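Local atomic coordinates of alkaline phosphatase (Antarctic bacterium, PDB entry 2W5V), a protein that probably hydrolyses phosphate monoesters at alkaline pH through a phosphorylated enzyme intermediate, using two zinc ions and one magnesium ion. Residues S86-F91 with D135-S140; T130-D135 with G149-I154; S140-A145 with M156-S161; L163-G168 with R209-L214. The protein carries 1 engineered substitution. All blocks are in the same frame, centred on the assembly; numbering follows the deposited sequence.

Contact 1: S86-F91 with D135-S140. Engineered in segment 135-140: Asp135 (natural residue His). With MG (magnesium ion), chain I.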
loop_
_atom_site.group_PDB
_atom_site.type_symbol
_atom_site.label_atom_id
_atom_site.label_comp_id
_atom_site.label_asym_id
_atom_site.label_seq_id
_atom_site.Cartn_x
_atom_site.Cartn_y
_atom_site.Cartn_z
ATOM N N SER B 86 -19.002 -9.903 1.385
ATOM C CA SER B 86 -19.291 -8.491 1.631
ATOM C C SER B 86 -18.289 -7.617 0.879
ATOM O O SER B 86 -18.626 -6.534 0.398
ATOM C CB SER B 86 -19.278 -8.163 3.125
ATOM O OG SER B 86 -18.093 -8.632 3.737
ATOM N N GLY B 87 -17.056 -8.097 0.779
ATOM C CA GLY B 87 -16.013 -7.346 0.101
ATOM C C GLY B 87 -16.338 -7.088 -1.358
ATOM O O GLY B 87 -16.158 -5.978 -1.860
ATOM N N ALA B 88 -16.815 -8.121 -2.044
ATOM C CA ALA B 88 -17.157 -8.009 -3.453
ATOM C C ALA B 88 -18.468 -7.249 -3.639
ATOM O O ALA B 88 -18.637 -6.519 -4.617
ATOM C CB ALA B 88 -17.266 -9.387 -4.082
ATOM N N THR B 89 -19.404 -7.441 -2.712
ATOM C CA THR B 89 -20.692 -6.746 -2.800
ATOM C C THR B 89 -20.482 -5.224 -2.625
ATOM O O THR B 89 -21.212 -4.415 -3.206
ATOM C CB THR B 89 -21.716 -7.297 -1.770
ATOM O OG1 THR B 89 -22.003 -8.676 -2.066
ATOM C CG2 THR B 89 -23.027 -6.507 -1.835
ATOM N N ALA B 90 -19.475 -4.834 -1.844
ATOM C CA ALA B 90 -19.132 -3.415 -1.737
ATOM C C ALA B 90 -18.828 -2.852 -3.128
ATOM O O ALA B 90 -19.316 -1.781 -3.491
ATOM C CB ALA B 90 -17.942 -3.211 -0.809
ATOM N N PHE B 91 -18.026 -3.587 -3.899
ATOM C CA PHE B 91 -17.651 -3.183 -5.259
ATOM C C PHE B 91 -18.827 -3.267 -6.235
ATOM O O PHE B 91 -19.037 -2.377 -7.060
ATOM C CB PHE B 91 -16.543 -4.075 -5.820
ATOM C CG PHE B 91 -15.267 -4.079 -5.018
ATOM C CD1 PHE B 91 -14.915 -3.012 -4.206
ATOM C CD2 PHE B 91 -14.392 -5.152 -5.123
ATOM C CE1 PHE B 91 -13.715 -3.027 -3.489
ATOM C CE2 PHE B 91 -13.198 -5.171 -4.414
ATOM C CZ PHE B 91 -12.857 -4.107 -3.597
ATOM N N ASP B 135 -18.595 -18.883 -6.768
ATOM C CA ASP B 135 -17.871 -18.424 -5.580
ATOM C C ASP B 135 -18.211 -16.972 -5.266
ATOM O O ASP B 135 -18.742 -16.251 -6.112
ATOM C CB ASP B 135 -16.355 -18.603 -5.741
ATOM C CG ASP B 135 -15.621 -18.575 -4.406
ATOM O OD1 ASP B 135 -16.178 -19.095 -3.415
ATOM O OD2 ASP B 135 -14.493 -18.029 -4.344
ATOM N N ALA B 136 -17.901 -16.542 -4.046
ATOM C CA ALA B 136 -18.396 -15.267 -3.536
ATOM C C ALA B 136 -18.111 -14.069 -4.449
ATOM O O ALA B 136 -18.984 -13.224 -4.654
ATOM C CB ALA B 136 -17.850 -15.007 -2.121
ATOM N N THR B 137 -16.896 -13.984 -4.988
ATOM C CA THR B 137 -16.516 -12.811 -5.775
ATOM C C THR B 137 -17.314 -12.655 -7.089
ATOM O O THR B 137 -17.964 -11.620 -7.292
ATOM C CB THR B 137 -14.990 -12.761 -6.043
ATOM O OG1 THR B 137 -14.292 -13.039 -4.829
ATOM C CG2 THR B 137 -14.580 -11.380 -6.539
ATOM N N PRO B 138 -17.271 -13.670 -7.978
ATOM C CA PRO B 138 -18.072 -13.579 -9.207
ATOM C C PRO B 138 -19.549 -13.461 -8.858
ATOM O O PRO B 138 -20.265 -12.691 -9.485
ATOM C CB PRO B 138 -17.849 -14.934 -9.908
ATOM C CG PRO B 138 -16.819 -15.638 -9.170
ATOM C CD PRO B 138 -16.559 -14.952 -7.857
ATOM N N ALA B 139 -19.999 -14.218 -7.863
ATOM C CA ALA B 139 -21.427 -14.288 -7.550
ATOM C C ALA B 139 -21.989 -12.910 -7.220
ATOM O O ALA B 139 -23.109 -12.571 -7.612
ATOM C CB ALA B 139 -21.673 -15.235 -6.394
ATOM N N SER B 140 -21.211 -12.125 -6.488
ATOM C CA SER B 140 -21.662 -10.806 -6.073
ATOM C C SER B 140 -21.967 -9.898 -7.259
ATOM O O SER B 140 -22.656 -8.894 -7.106
ATOM C CB SER B 140 -20.629 -10.136 -5.159
ATOM O OG SER B 140 -20.486 -10.856 -3.949
HETATM MG MG MG I . -12.863 -14.665 -4.464
HETATM O O HOH W 1 -14.185 -15.949 -5.820
HETATM O O HOH W 2 -14.029 -15.645 -2.732
HETATM O O HOH W 3 -11.313 -16.194 -4.170
#
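Helix 86-93 meets the short helix 136-139 through small side chains: the methyl of Ala88 faces Thr137 and Ser140, and the hydroxyl of Thr89 faces Ser140. Asp135, an engineered residue that replaces histidine, sits just before the second helix. Its carboxylate is no ligand of the magnesium ion, OD2 standing 3.7 Å from the metal. It is joined to the metal through water instead, since water 1, a metal ligand, donates to Asp135 OD2 at 2.6 Å. Ala136 contributes its carbonyl, which takes Ser140 N from one face of its plane and Ser140 OG from the other, the hydroxyl bond being 2.9 Å from OG to Ala136 O. Thr137 faces two ways. Its OG1, beside the backbone N (chi1 -46°), binds magnesium at 2.2 Å, which leaves CG2 anti to that N and directed at Ala88, 4.2 Å from its CB. Ala88 CB also rests 3.9 Å from Thr137 CA. At Ser140, OG lies beside its own backbone N (chi1 -65°), turned back over the helix to Ala136 O, and Ala88 CB packs 3.5 Å from this OG. Thr89 OG1 lies 3.3 Å from Ser140 OG; it is also hydrogen-bonded to Ala85 O in its own helix. Asp43, Glu254 and three waters complete six ligands round the metal with Thr137. Helix 86-93 begins just after Ser84, phosphorylated here, so this small, buried seam of methyls and hydroxyls sets the helix that follows the probable nucleophile against one of the three protein ligands of magnesium.

Contact 2: T130-D135 with G149-I154. Engineered in segment 130-135: Asp135 (natural residue His).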
loop_
_atom_site.group_PDB
_atom_site.type_symbol
_atom_site.label_atom_id
_atom_site.label_comp_id
_atom_site.label_asym_id
_atom_site.label_seq_id
_atom_site.Cartn_x
_atom_site.Cartn_y
_atom_site.Cartn_z
ATOM N N THR B 130 -11.126 -17.783 -11.516
ATOM C CA THR B 130 -10.388 -19.049 -11.450
ATOM C C THR B 130 -10.962 -19.980 -10.386
ATOM O O THR B 130 -10.562 -21.138 -10.276
ATOM C CB THR B 130 -8.872 -18.858 -11.221
ATOM O OG1 THR B 130 -8.656 -18.152 -9.993
ATOM C CG2 THR B 130 -8.253 -18.079 -12.366
ATOM N N SER B 131 -11.899 -19.466 -9.601
ATOM C CA SER B 131 -12.674 -20.306 -8.697
ATOM C C SER B 131 -13.888 -20.831 -9.454
ATOM O O SER B 131 -14.006 -20.657 -10.669
ATOM C CB SER B 131 -13.160 -19.484 -7.498
ATOM O OG SER B 131 -13.918 -18.359 -7.933
ATOM N N SER B 132 -14.799 -21.471 -8.736
ATOM C CA SER B 132 -16.108 -21.742 -9.306
ATOM C C SER B 132 -16.740 -20.406 -9.679
ATOM O O SER B 132 -16.506 -19.387 -9.018
ATOM C CB SER B 132 -16.989 -22.480 -8.297
ATOM O OG SER B 132 -18.351 -22.438 -8.685
ATOM N N ILE B 133 -17.563 -20.395 -10.719
ATOM C CA ILE B 133 -18.243 -19.159 -11.079
ATOM C C ILE B 133 -19.276 -18.768 -10.013
ATOM O O ILE B 133 -19.803 -17.650 -10.019
ATOM C CB ILE B 133 -18.890 -19.243 -12.479
ATOM C CG1 ILE B 133 -19.107 -17.837 -13.046
ATOM C CG2 ILE B 133 -20.177 -20.051 -12.443
ATOM C CD1 ILE B 133 -17.801 -17.142 -13.461
ATOM N N THR B 134 -19.547 -19.687 -9.091
ATOM C CA THR B 134 -20.566 -19.460 -8.065
ATOM C C THR B 134 -19.922 -19.006 -6.763
ATOM O O THR B 134 -20.620 -18.795 -5.762
ATOM C CB THR B 134 -21.367 -20.734 -7.761
ATOM O OG1 THR B 134 -20.481 -21.747 -7.263
ATOM C CG2 THR B 134 -22.073 -21.243 -9.017
ATOM N N ASP B 135 -18.595 -18.883 -6.768
ATOM C CA ASP B 135 -17.871 -18.424 -5.580
ATOM C C ASP B 135 -18.211 -16.972 -5.266
ATOM O O ASP B 135 -18.742 -16.251 -6.112
ATOM C CB ASP B 135 -16.355 -18.603 -5.741
ATOM C CG ASP B 135 -15.621 -18.575 -4.406
ATOM O OD1 ASP B 135 -16.178 -19.095 -3.415
ATOM O OD2 ASP B 135 -14.493 -18.029 -4.344
ATOM N N GLY B 149 -22.930 -19.293 0.960
ATOM C CA GLY B 149 -22.960 -20.746 0.947
ATOM C C GLY B 149 -24.053 -21.329 0.059
ATOM O O GLY B 149 -24.028 -22.519 -0.267
ATOM N N LEU B 150 -25.012 -20.498 -0.340
ATOM C CA LEU B 150 -26.123 -20.961 -1.166
ATOM C C LEU B 150 -25.721 -21.043 -2.633
ATOM O O LEU B 150 -26.314 -20.381 -3.479
ATOM C CB LEU B 150 -27.328 -20.029 -1.003
ATOM C CG LEU B 150 -27.806 -19.884 0.443
ATOM C CD1 LEU B 150 -28.866 -18.799 0.554
ATOM C CD2 LEU B 150 -28.323 -21.226 1.000
ATOM N N GLU B 151 -24.728 -21.874 -2.938
ATOM C CA GLU B 151 -24.135 -21.864 -4.273
ATOM C C GLU B 151 -25.013 -22.458 -5.372
ATOM O O GLU B 151 -24.932 -22.028 -6.523
ATOM C CB GLU B 151 -22.744 -22.508 -4.259
ATOM C CG GLU B 151 -21.672 -21.551 -3.756
ATOM C CD GLU B 151 -20.270 -22.130 -3.824
ATOM O OE1 GLU B 151 -19.554 -21.848 -4.812
ATOM O OE2 GLU B 151 -19.889 -22.863 -2.886
ATOM N N GLU B 152 -25.849 -23.433 -5.034
ATOM C CA GLU B 152 -26.814 -23.930 -6.017
ATOM C C GLU B 152 -27.870 -22.865 -6.335
ATOM O O GLU B 152 -28.322 -22.746 -7.472
ATOM C CB GLU B 152 -27.447 -25.241 -5.559
ATOM C CG GLU B 152 -26.438 -26.382 -5.514
ATOM C CD GLU B 152 -27.060 -27.726 -5.184
ATOM O OE1 GLU B 152 -28.308 -27.809 -5.075
ATOM O OE2 GLU B 152 -26.290 -28.699 -5.040
ATOM N N GLU B 153 -28.251 -22.080 -5.336
ATOM C CA GLU B 153 -29.149 -20.947 -5.574
ATOM C C GLU B 153 -28.476 -19.911 -6.471
ATOM O O GLU B 153 -29.096 -19.343 -7.373
ATOM C CB GLU B 153 -29.558 -20.300 -4.249
ATOM C CG GLU B 153 -30.465 -19.077 -4.400
ATOM C CD GLU B 153 -30.873 -18.469 -3.058
ATOM O OE1 GLU B 153 -31.297 -19.226 -2.157
ATOM O OE2 GLU B 153 -30.790 -17.230 -2.910
ATOM N N ILE B 154 -27.202 -19.647 -6.203
ATOM C CA ILE B 154 -26.435 -18.698 -6.994
ATOM C C ILE B 154 -26.342 -19.140 -8.454
ATOM O O ILE B 154 -26.499 -18.327 -9.369
ATOM C CB ILE B 154 -25.032 -18.479 -6.384
ATOM C CG1 ILE B 154 -25.162 -17.588 -5.148
ATOM C CG2 ILE B 154 -24.088 -17.850 -7.405
ATOM C CD1 ILE B 154 -23.966 -17.608 -4.228
#
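Thr134 and Glu151 meet at the tight centre of this contact, their side chains crossing at about a right angle. Thr134 OG1 donates to Glu151 OE1 over 2.6 Å, reaching the carboxylate on its anti side and 33° out of its plane. The threonine hydroxyl points between its own backbone N and carbonyl carbon (chi1 61°), toward the first turn of helix 151-158. It is a link in a short relay, because Ser132 OG in turn donates to Thr134 OG1 at 2.7 Å, and both bonds fix the hydroxyl's rotation. Ile154, one turn further along the helix, packs its methyls on the Thr134 backbone, and its CG2 lies 4.0 Å from Thr134 CB. The loop here is a type I beta turn from Ser132 to Asp135, tied by Asp135 N to Ser132 O at 3.1 Å. It leaves the C-terminal end of strand 124-129, the end of the central sheet where the metal-binding residues of this fold gather, and leads into helix 136-139. On the looser side, toward solvent, Glu151 and Asp135 are only partly covered. Asp135, engineered from histidine, brings OD1 to 4.6 Å from Glu151 OE1, a pair of like charges that probably disfavours a closer approach. Arg148 lies in a long, weak ion pair with Asp135 OD1. Tyr173 of helix 172-175 lies against Ser132, Thr134 and Glu151.

Contact 3: S140-A145 with M156-S161; sequences SFYAHA and MDMTES
Met158 O is gripped twice by Ser161, by OG at 2.8 Å and by N at 3.1 Å, and both residues press on Tyr142 across the contact. The bond from N closes a type I beta turn from Met158 to Ser161, to which the hydroxyl adds a side-chain bond, and the methionine over the tyrosine ring makes a Met-aromatic contact. Met158 is bent at both chi2 (71°) and chi3, folding its thioether over one face: CE stands 3.5 Å from the ring centroid as a CH-pi contact, and SD 4.1 Å from it. Tyr142 OH reaches beyond to Ile133 O in the preceding loop. The backbones are bridged by water 4, which donates to Tyr142 O at 2.7 Å and to Asp157 O as well. Further out, Ala143 CB packs 3.6 Å from Asp157 CB, and water 5 bridges Asp157 OD2 and His144 O. Asp157 and His144, with Glu153, have been seen to bind a magnesium ion that is absent from this chain; here the imidazole of His144 is held by Gly103 O and Glu116. Ser161 CB approaches Tyr142 from another direction than the methionine, 3.9 Å from Tyr142 CB.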
loop_
_atom_site.group_PDB
_atom_site.type_symbol
_atom_site.label_atom_id
_atom_site.label_comp_id
_atom_site.label_asym_id
_atom_site.label_seq_id
_atom_site.Cartn_x
_atom_site.Cartn_y
_atom_site.Cartn_z
ATOM N N SER B 140 -21.211 -12.125 -6.488
ATOM C CA SER B 140 -21.662 -10.806 -6.073
ATOM C C SER B 140 -21.967 -9.898 -7.259
ATOM O O SER B 140 -22.656 -8.894 -7.106
ATOM C CB SER B 140 -20.629 -10.136 -5.159
ATOM O OG SER B 140 -20.486 -10.856 -3.949
ATOM N N PHE B 141 -21.467 -10.248 -8.440
ATOM C CA PHE B 141 -21.708 -9.421 -9.618
ATOM C C PHE B 141 -22.935 -9.837 -10.454
ATOM O O PHE B 141 -23.327 -9.120 -11.370
ATOM C CB PHE B 141 -20.445 -9.326 -10.483
ATOM C CG PHE B 141 -19.383 -8.441 -9.883
ATOM C CD1 PHE B 141 -18.568 -8.912 -8.865
ATOM C CD2 PHE B 141 -19.238 -7.125 -10.297
ATOM C CE1 PHE B 141 -17.610 -8.098 -8.281
ATOM C CE2 PHE B 141 -18.269 -6.302 -9.716
ATOM C CZ PHE B 141 -17.460 -6.791 -8.708
ATOM N N TYR B 142 -23.552 -10.972 -10.143
ATOM C CA TYR B 142 -24.734 -11.382 -10.910
ATOM C C TYR B 142 -25.878 -11.983 -10.095
ATOM O O TYR B 142 -26.969 -12.165 -10.624
ATOM C CB TYR B 142 -24.355 -12.341 -12.044
ATOM C CG TYR B 142 -23.862 -13.697 -11.574
ATOM C CD1 TYR B 142 -24.757 -14.726 -11.254
ATOM C CD2 TYR B 142 -22.507 -13.949 -11.458
ATOM C CE1 TYR B 142 -24.296 -15.974 -10.827
ATOM C CE2 TYR B 142 -22.041 -15.178 -11.040
ATOM C CZ TYR B 142 -22.931 -16.188 -10.728
ATOM O OH TYR B 142 -22.430 -17.401 -10.309
ATOM N N ALA B 143 -25.633 -12.295 -8.825
ATOM C CA ALA B 143 -26.648 -12.937 -7.995
ATOM C C ALA B 143 -27.031 -12.115 -6.771
ATOM O O ALA B 143 -26.346 -11.165 -6.405
ATOM C CB ALA B 143 -26.188 -14.322 -7.564
ATOM N N HIS B 144 -28.136 -12.500 -6.143
ATOM C CA HIS B 144 -28.553 -11.905 -4.879
ATOM C C HIS B 144 -28.964 -13.018 -3.928
ATOM O O HIS B 144 -30.006 -13.639 -4.111
ATOM C CB HIS B 144 -29.727 -10.952 -5.109
ATOM C CG HIS B 144 -29.438 -9.881 -6.112
ATOM N ND1 HIS B 144 -28.745 -8.731 -5.796
ATOM C CD2 HIS B 144 -29.737 -9.786 -7.430
ATOM C CE1 HIS B 144 -28.640 -7.972 -6.870
ATOM N NE2 HIS B 144 -29.230 -8.590 -7.878
ATOM N N ALA B 145 -28.135 -13.282 -2.925
ATOM C CA ALA B 145 -28.370 -14.392 -2.010
ATOM C C ALA B 145 -28.062 -13.975 -0.581
ATOM O O ALA B 145 -27.186 -13.159 -0.346
ATOM C CB ALA B 145 -27.533 -15.606 -2.407
ATOM N N MET B 156 -28.516 -21.000 -10.054
ATOM C CA MET B 156 -29.828 -20.723 -10.626
ATOM C C MET B 156 -30.005 -19.228 -10.918
ATOM O O MET B 156 -30.632 -18.867 -11.914
ATOM C CB MET B 156 -30.947 -21.210 -9.701
ATOM C CG MET B 156 -32.336 -21.001 -10.279
ATOM S SD MET B 156 -32.683 -22.163 -11.619
ATOM C CE MET B 156 -32.656 -23.714 -10.722
ATOM N N ASP B 157 -29.466 -18.367 -10.050
ATOM C CA ASP B 157 -29.518 -16.917 -10.272
ATOM C C ASP B 157 -28.823 -16.514 -11.577
ATOM O O ASP B 157 -29.230 -15.552 -12.237
ATOM C CB ASP B 157 -28.876 -16.157 -9.105
ATOM C CG ASP B 157 -29.735 -16.164 -7.846
ATOM O OD1 ASP B 157 -30.945 -16.488 -7.928
ATOM O OD2 ASP B 157 -29.196 -15.831 -6.767
ATOM N N MET B 158 -27.769 -17.238 -11.937
ATOM C CA MET B 158 -27.062 -16.967 -13.187
ATOM C C MET B 158 -28.032 -16.989 -14.363
ATOM O O MET B 158 -27.960 -16.151 -15.262
ATOM C CB MET B 158 -25.933 -17.983 -13.407
ATOM C CG MET B 158 -25.239 -17.880 -14.772
ATOM S SD MET B 158 -24.223 -16.398 -14.912
ATOM C CE MET B 158 -22.759 -16.916 -14.016
ATOM N N THR B 159 -28.952 -17.946 -14.344
ATOM C CA THR B 159 -29.895 -18.111 -15.442
ATOM C C THR B 159 -30.880 -16.948 -15.543
ATOM O O THR B 159 -31.563 -16.799 -16.556
ATOM C CB THR B 159 -30.678 -19.446 -15.327
ATOM O OG1 THR B 159 -31.744 -19.306 -14.375
ATOM C CG2 THR B 159 -29.740 -20.576 -14.903
ATOM N N GLU B 160 -30.958 -16.134 -14.494
ATOM C CA GLU B 160 -31.888 -15.005 -14.469
ATOM C C GLU B 160 -31.136 -13.675 -14.558
ATOM O O GLU B 160 -31.733 -12.600 -14.491
ATOM C CB GLU B 160 -32.717 -15.024 -13.184
ATOM C CG GLU B 160 -33.403 -16.353 -12.877
ATOM C CD GLU B 160 -33.652 -16.549 -11.384
ATOM O OE1 GLU B 160 -33.327 -15.630 -10.599
ATOM O OE2 GLU B 160 -34.163 -17.623 -10.993
ATOM N N SER B 161 -29.820 -13.756 -14.700
ATOM C CA SER B 161 -28.990 -12.559 -14.683
ATOM C C SER B 161 -28.899 -11.920 -16.063
ATOM O O SER B 161 -29.392 -12.466 -17.046
ATOM C CB SER B 161 -27.586 -12.889 -14.168
ATOM O OG SER B 161 -26.843 -13.605 -15.140
HETATM O O HOH W 4 -29.582 -12.757 -10.852
HETATM O O HOH W 5 -31.165 -15.505 -5.270
HETATM O O HOH W 6 -32.229 -13.595 -6.718
#

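Contact 4: L163-G168 with R209-L214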
loop_
_atom_site.group_PDB
_atom_site.type_symbol
_atom_site.label_atom_id
_atom_site.label_comp_id
_atom_site.label_asym_id
_atom_site.label_seq_id
_atom_site.Cartn_x
_atom_site.Cartn_y
_atom_site.Cartn_z
ATOM N N LEU B 163 -25.934 -11.128 -17.440
ATOM C CA LEU B 163 -24.612 -11.450 -17.978
ATOM C C LEU B 163 -24.668 -11.920 -19.426
ATOM O O LEU B 163 -25.545 -12.702 -19.802
ATOM C CB LEU B 163 -23.944 -12.530 -17.134
ATOM C CG LEU B 163 -23.251 -12.071 -15.863
ATOM C CD1 LEU B 163 -22.551 -13.256 -15.223
ATOM C CD2 LEU B 163 -22.268 -10.959 -16.194
ATOM N N ASP B 164 -23.716 -11.454 -20.226
ATOM C CA ASP B 164 -23.611 -11.858 -21.620
ATOM C C ASP B 164 -22.496 -12.878 -21.812
ATOM O O ASP B 164 -22.494 -13.633 -22.784
ATOM C CB ASP B 164 -23.328 -10.635 -22.486
ATOM C CG ASP B 164 -24.429 -9.588 -22.383
ATOM O OD1 ASP B 164 -25.548 -9.822 -22.906
ATOM O OD2 ASP B 164 -24.171 -8.527 -21.778
ATOM N N PHE B 165 -21.550 -12.893 -20.877
ATOM C CA PHE B 165 -20.375 -13.756 -20.977
ATOM C C PHE B 165 -19.906 -14.190 -19.590
ATOM O O PHE B 165 -19.912 -13.394 -18.655
ATOM C CB PHE B 165 -19.246 -12.989 -21.678
ATOM C CG PHE B 165 -17.984 -13.791 -21.889
ATOM C CD1 PHE B 165 -17.723 -14.390 -23.114
ATOM C CD2 PHE B 165 -17.048 -13.922 -20.873
ATOM C CE1 PHE B 165 -16.551 -15.116 -23.317
ATOM C CE2 PHE B 165 -15.874 -14.649 -21.068
ATOM C CZ PHE B 165 -15.625 -15.244 -22.289
ATOM N N PHE B 166 -19.481 -15.440 -19.451
ATOM C CA PHE B 166 -18.765 -15.826 -18.234
ATOM C C PHE B 166 -17.827 -16.989 -18.497
ATOM O O PHE B 166 -18.001 -17.736 -19.462
ATOM C CB PHE B 166 -19.729 -16.132 -17.072
ATOM C CG PHE B 166 -20.540 -17.394 -17.257
ATOM C CD1 PHE B 166 -20.018 -18.631 -16.903
ATOM C CD2 PHE B 166 -21.826 -17.337 -17.772
ATOM C CE1 PHE B 166 -20.764 -19.794 -17.070
ATOM C CE2 PHE B 166 -22.576 -18.491 -17.939
ATOM C CZ PHE B 166 -22.043 -19.723 -17.584
ATOM N N ALA B 167 -16.820 -17.125 -17.641
ATOM C CA ALA B 167 -15.877 -18.230 -17.733
ATOM C C ALA B 167 -15.319 -18.532 -16.355
ATOM O O ALA B 167 -14.835 -17.634 -15.659
ATOM C CB ALA B 167 -14.751 -17.888 -18.695
ATOM N N GLY B 168 -15.399 -19.795 -15.954
ATOM C CA GLY B 168 -14.870 -20.210 -14.670
ATOM C C GLY B 168 -15.057 -21.691 -14.440
ATOM O O GLY B 168 -15.350 -22.434 -15.377
ATOM N N ARG B 209 -25.231 -15.295 -29.060
ATOM C CA ARG B 209 -25.788 -14.160 -28.330
ATOM C C ARG B 209 -25.120 -14.002 -26.956
ATOM O O ARG B 209 -24.765 -12.894 -26.546
ATOM C CB ARG B 209 -27.305 -14.308 -28.187
ATOM C CG ARG B 209 -27.966 -13.224 -27.353
ATOM C CD ARG B 209 -27.591 -11.815 -27.818
ATOM N NE ARG B 209 -28.219 -10.781 -26.990
ATOM C CZ ARG B 209 -27.660 -10.223 -25.916
ATOM N NH1 ARG B 209 -26.439 -10.584 -25.520
ATOM N NH2 ARG B 209 -28.326 -9.293 -25.235
ATOM N N LYS B 210 -24.958 -15.112 -26.243
ATOM C CA LYS B 210 -24.232 -15.102 -24.977
ATOM C C LYS B 210 -23.358 -16.337 -24.915
ATOM O O LYS B 210 -23.640 -17.329 -25.576
ATOM C CB LYS B 210 -25.188 -15.135 -23.791
ATOM C CG LYS B 210 -26.225 -14.035 -23.741
ATOM C CD LYS B 210 -27.046 -14.224 -22.469
ATOM C CE LYS B 210 -28.414 -13.593 -22.546
ATOM N NZ LYS B 210 -29.291 -14.188 -21.501
ATOM N N MET B 211 -22.319 -16.296 -24.092
ATOM C CA MET B 211 -21.379 -17.404 -24.044
ATOM C C MET B 211 -20.963 -17.717 -22.619
ATOM O O MET B 211 -20.613 -16.819 -21.855
ATOM C CB MET B 211 -20.150 -17.077 -24.894
ATOM C CG MET B 211 -19.231 -18.262 -25.097
ATOM S SD MET B 211 -20.041 -19.514 -26.095
ATOM C CE MET B 211 -19.145 -20.986 -25.607
ATOM N N GLY B 212 -20.996 -18.995 -22.262
ATOM C CA GLY B 212 -20.587 -19.422 -20.935
ATOM C C GLY B 212 -19.592 -20.569 -20.996
ATOM O O GLY B 212 -19.805 -21.552 -21.709
ATOM N N PHE B 213 -18.495 -20.443 -20.253
ATOM C CA PHE B 213 -17.495 -21.506 -20.171
ATOM C C PHE B 213 -17.443 -22.063 -18.749
ATOM O O PHE B 213 -17.108 -21.339 -17.801
ATOM C CB PHE B 213 -16.107 -20.976 -20.545
ATOM C CG PHE B 213 -15.950 -20.621 -22.000
ATOM C CD1 PHE B 213 -15.524 -21.571 -22.920
ATOM C CD2 PHE B 213 -16.189 -19.325 -22.440
ATOM C CE1 PHE B 213 -15.357 -21.241 -24.263
ATOM C CE2 PHE B 213 -16.030 -18.987 -23.779
ATOM C CZ PHE B 213 -15.611 -19.946 -24.693
ATOM N N LEU B 214 -17.779 -23.343 -18.606
ATOM C CA LEU B 214 -17.704 -24.037 -17.319
ATOM C C LEU B 214 -16.661 -25.144 -17.428
ATOM O O LEU B 214 -16.984 -26.270 -17.800
ATOM C CB LEU B 214 -19.082 -24.609 -16.934
ATOM C CG LEU B 214 -20.146 -23.566 -16.559
ATOM C CD1 LEU B 214 -21.546 -24.181 -16.522
ATOM C CD2 LEU B 214 -19.806 -22.893 -15.221
HETATM O O HOH W 7 -28.067 -12.975 -19.472
#
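Lys210 and Asp164 stand at the start of two parallel strands, 165-168 and 210-214, neighbours in the central sheet of the alkaline phosphatase fold. Their axes approach to 4.6 Å, and four backbone bonds join them, from Met211 N to Asp164 O at one end to Gly168 N to Phe213 O at the other. The Lys210 chain, extended beyond CG, lies along the first segment. Its CB is 3.2 Å from Asp164 O, CG passes 4.0 Å from Asp164 CA, and CD lies 3.4 Å from Leu163 O. CE continues past the same carbonyl, and NZ donates at 2.7 Å to water 7, and that water lies near Leu163 O; Asn190 O is a second partner of NZ. Beside it, Arg209 NH1 forms a salt bridge to Asp164 OD1 at 2.9 Å, meeting it from above the carboxylate plane, while Asp164 OD2 accepts from Thr125 N in the next strand. Phe165 and Phe213 pack on one face of the sheet, their ring planes 54° apart, near helix 230-242. On the opposite face, Gly212 CA sits over the Phe166 ring, 3.7 Å from its centroid, and Leu214 CD2 reaches the ring's edge 3.7 Å from CE1.

From the N terminus, helix 86-93 comes first, and contact 1 closes the 43-residue loop that returns through strand 124-129 to helix 136-139. Contact 2 starts before that loop is finished and reaches forward to helix 151-158, so it crosses contact 1, with Asp135 common to both. Contact 3 crosses contact 2 in turn: it joins the segment after helix 136-139, from Ser140 shared with contact 1, to the far part of helix 151-158. Contact 4 follows in series, pairing strand 165-169 with strand 210-214 across 40 residues. None nests. Ile133 of contact 2 packs on strands 165-169 and 210-214, while Met158 and Tyr142 of contact 3 meet Leu163.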